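Local coordinates for protein endo-1,3-beta-glucanase, family GH16 (Zobellia galactanivorans, PDB 4CRQ) that probably hydrolyses internal beta-1,3-glucosidic bonds of laminarin through its family GH16 catalytic module, the part of the modular enzyme present here, at residues 7-12 against 17-22. The protein carries 1 engineered substitution. Numbering follows the deposited sequence.
With CA (calcium ion), chain C.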
loop_
_atom_site.group_PDB
_atom_site.type_symbol
_atom_site.label_atom_id
_atom_site.label_comp_id
_atom_site.label_asym_id
_atom_site.label_seq_id
_atom_site.Cartn_x
_atom_site.Cartn_y
_atom_site.Cartn_z
ATOM N N TRP A 7 -5.421 12.777 11.097
ATOM C CA TRP A 7 -4.085 12.902 10.529
ATOM C C TRP A 7 -4.180 13.066 9.040
ATOM O O TRP A 7 -5.096 12.520 8.385
ATOM C CB TRP A 7 -3.230 11.657 10.866
ATOM C CG TRP A 7 -1.848 11.749 10.293
ATOM C CD1 TRP A 7 -0.765 12.519 10.743
ATOM C CD2 TRP A 7 -1.362 11.064 9.087
ATOM N NE1 TRP A 7 0.329 12.355 9.922
ATOM C CE2 TRP A 7 0.040 11.481 8.906
ATOM C CE3 TRP A 7 -1.935 10.157 8.156
ATOM C CZ2 TRP A 7 0.831 10.997 7.831
ATOM C CZ3 TRP A 7 -1.128 9.684 7.084
ATOM C CH2 TRP A 7 0.215 10.084 6.930
ATOM N N GLN A 8 -3.216 13.790 8.473
ATOM C CA GLN A 8 -3.118 13.934 7.026
ATOM C C GLN A 8 -1.714 14.256 6.598
ATOM O O GLN A 8 -0.932 14.802 7.388
ATOM C CB GLN A 8 -4.044 15.058 6.510
ATOM C CG GLN A 8 -3.627 16.440 7.058
ATOM C CD GLN A 8 -4.637 17.557 6.980
ATOM O OE1 GLN A 8 -4.823 18.254 7.980
ATOM N NE2 GLN A 8 -5.283 17.748 5.835
ATOM N N ASP A 9 -1.424 13.946 5.339
ATOM C CA ASP A 9 -0.245 14.485 4.685
ATOM C C ASP A 9 -0.777 14.940 3.329
ATOM O O ASP A 9 -1.181 14.097 2.517
ATOM C CB ASP A 9 0.936 13.505 4.521
ATOM C CG ASP A 9 2.234 14.250 4.168
ATOM O OD1 ASP A 9 2.156 15.389 3.613
ATOM O OD2 ASP A 9 3.320 13.723 4.450
ATOM N N GLU A 10 -0.805 16.254 3.095
ATOM C CA GLU A 10 -1.305 16.865 1.846
ATOM C C GLU A 10 -0.199 17.053 0.795
ATOM O O GLU A 10 -0.503 17.433 -0.338
ATOM C CB GLU A 10 -1.942 18.236 2.139
ATOM C CG GLU A 10 -3.113 18.174 3.118
ATOM C CD GLU A 10 -4.289 17.338 2.624
ATOM O OE1 GLU A 10 -4.676 17.498 1.438
ATOM O OE2 GLU A 10 -4.837 16.538 3.414
ATOM N N PHE A 11 1.068 16.814 1.172
ATOM C CA PHE A 11 2.207 16.978 0.247
ATOM C C PHE A 11 2.228 18.364 -0.433
ATOM O O PHE A 11 2.524 18.459 -1.629
ATOM C CB PHE A 11 2.223 15.803 -0.783
ATOM C CG PHE A 11 2.283 14.445 -0.130
ATOM C CD1 PHE A 11 3.427 14.041 0.570
ATOM C CD2 PHE A 11 1.182 13.582 -0.191
ATOM C CE1 PHE A 11 3.475 12.791 1.184
ATOM C CE2 PHE A 11 1.221 12.302 0.408
ATOM C CZ PHE A 11 2.378 11.925 1.112
ATOM N N ASP A 12 1.914 19.437 0.318
ATOM C CA ASP A 12 1.847 20.774 -0.302
ATOM C C ASP A 12 3.133 21.175 -1.021
ATOM O O ASP A 12 3.098 21.537 -2.204
ATOM C CB ASP A 12 1.455 21.862 0.706
ATOM C CG ASP A 12 0.034 21.717 1.226
ATOM O OD1 ASP A 12 -0.842 21.102 0.581
ATOM O OD2 ASP A 12 -0.216 22.256 2.324
ATOM N N PRO A 17 6.464 15.042 8.132
ATOM C CA PRO A 17 7.416 14.525 9.142
ATOM C C PRO A 17 7.191 13.060 9.583
ATOM O O PRO A 17 8.042 12.530 10.352
ATOM C CB PRO A 17 7.223 15.496 10.324
ATOM C CG PRO A 17 5.809 15.935 10.198
ATOM C CD PRO A 17 5.488 15.983 8.722
ATOM N N ASP A 18 6.098 12.431 9.122
ATOM C CA ASP A 18 5.732 11.086 9.642
ATOM C C ASP A 18 6.138 9.904 8.773
ATOM O O ASP A 18 5.747 8.782 9.039
ATOM C CB ASP A 18 4.235 11.064 10.011
ATOM C CG ASP A 18 3.916 12.071 11.077
ATOM O OD1 ASP A 18 4.606 12.045 12.118
ATOM O OD2 ASP A 18 3.001 12.898 10.881
ATOM N N TRP A 19 6.947 10.174 7.755
ATOM C CA TRP A 19 7.409 9.120 6.858
ATOM C C TRP A 19 8.856 8.743 7.009
ATOM O O TRP A 19 9.726 9.606 7.153
ATOM C CB TRP A 19 7.176 9.548 5.418
ATOM C CG TRP A 19 5.731 9.824 5.087
ATOM C CD1 TRP A 19 5.089 11.060 5.061
ATOM C CD2 TRP A 19 4.691 8.841 4.712
ATOM N NE1 TRP A 19 3.766 10.916 4.703
ATOM C CE2 TRP A 19 3.461 9.616 4.485
ATOM C CE3 TRP A 19 4.657 7.440 4.544
ATOM C CZ2 TRP A 19 2.256 9.003 4.104
ATOM C CZ3 TRP A 19 3.440 6.838 4.167
ATOM C CH2 TRP A 19 2.266 7.607 3.950
ATOM N N VAL A 20 9.095 7.435 6.962
ATOM C CA VAL A 20 10.414 6.792 6.972
ATOM C C VAL A 20 10.568 6.145 5.609
ATOM O O VAL A 20 9.619 5.503 5.102
ATOM C CB VAL A 20 10.494 5.725 8.101
ATOM C CG1 VAL A 20 11.761 4.874 8.033
ATOM C CG2 VAL A 20 10.366 6.406 9.459
ATOM N N PHE A 21 11.746 6.280 5.012
ATOM C CA PHE A 21 12.023 5.720 3.680
ATOM C C PHE A 21 12.804 4.439 3.824
ATOM O O PHE A 21 13.758 4.377 4.592
ATOM C CB PHE A 21 12.784 6.749 2.845
ATOM C CG PHE A 21 11.981 7.991 2.616
ATOM C CD1 PHE A 21 11.992 9.032 3.570
ATOM C CD2 PHE A 21 11.184 8.129 1.467
ATOM C CE1 PHE A 21 11.232 10.189 3.383
ATOM C CE2 PHE A 21 10.422 9.296 1.276
ATOM C CZ PHE A 21 10.444 10.321 2.233
ATOM N N GLU A 22 12.386 3.420 3.085
ATOM C CA GLU A 22 13.100 2.135 3.055
ATOM C C GLU A 22 14.033 2.116 1.855
ATOM O O GLU A 22 13.793 2.816 0.863
ATOM C CB GLU A 22 12.112 0.973 3.075
ATOM C CG GLU A 22 11.442 0.893 4.441
ATOM C CD GLU A 22 10.442 -0.211 4.540
ATOM O OE1 GLU A 22 9.385 -0.111 3.913
ATOM O OE2 GLU A 22 10.736 -1.180 5.280
HETATM CA CA CA C . -1.822 17.519 -2.252
HETATM O O HOH W 1 3.764 13.157 7.383
HETATM O O HOH W 2 -3.793 17.886 -1.059
HETATM O O HOH W 3 -1.107 19.925 -1.653
HETATM O O HOH W 4 -2.582 19.372 -3.806
#
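Trp7 and Asp9 on one side, Asp18 and Trp19 on the other, form two indole-to-carboxylate hydrogen bonds that run in opposite senses. Trp7 NE1 donates to Asp18 OD2 at 2.9 Å, meeting the oxygen from above the carboxylate plane. In return Trp19 NE1 donates a hydrogen bond to Asp9 OD2, also at 2.9 Å; the acceptor lies nearly in the indole plane, but the bond is bent, with an N-H...O angle of 134°. Tryptophan suits both places, since its large apolar ring can be buried while its one polar atom finds an acid.

Asp9, short and with two acceptors, can serve turn and indole at once. With CG anti to the backbone N (chi1 -165°), its carboxylate reaches across to Trp19, and OD2 also accepts from Gly16 N, and from a water that lies 3.0 Å from both Asp9 OD2 and Asp18 N. OD1 takes the backbone N of Phe11 at 3.0 Å, closing an Asx turn where the strand ends.

The apolar part is an aromatic cluster. Trp7 CH2 comes within 3.6 Å of Trp19 CZ2, which lies at the edge of the Trp7 ring, the six-membered rings being inclined at 56°. Phe11, a flat apolar ring, brings CZ to 4.2 Å from Trp19 CZ2. Ile198 of strand 196-204 touches both tryptophans.

Within the Asx turn, Glu10 O binds calcium at 2.3 Å, alongside the carbonyl oxygens of Gly48 and Asp225. In the GH16 beta-sandwich (jelly-roll) fold, strands 4-9 and 20-22 belong to facing sheets, and the cluster packs between them, beside the bound calcium.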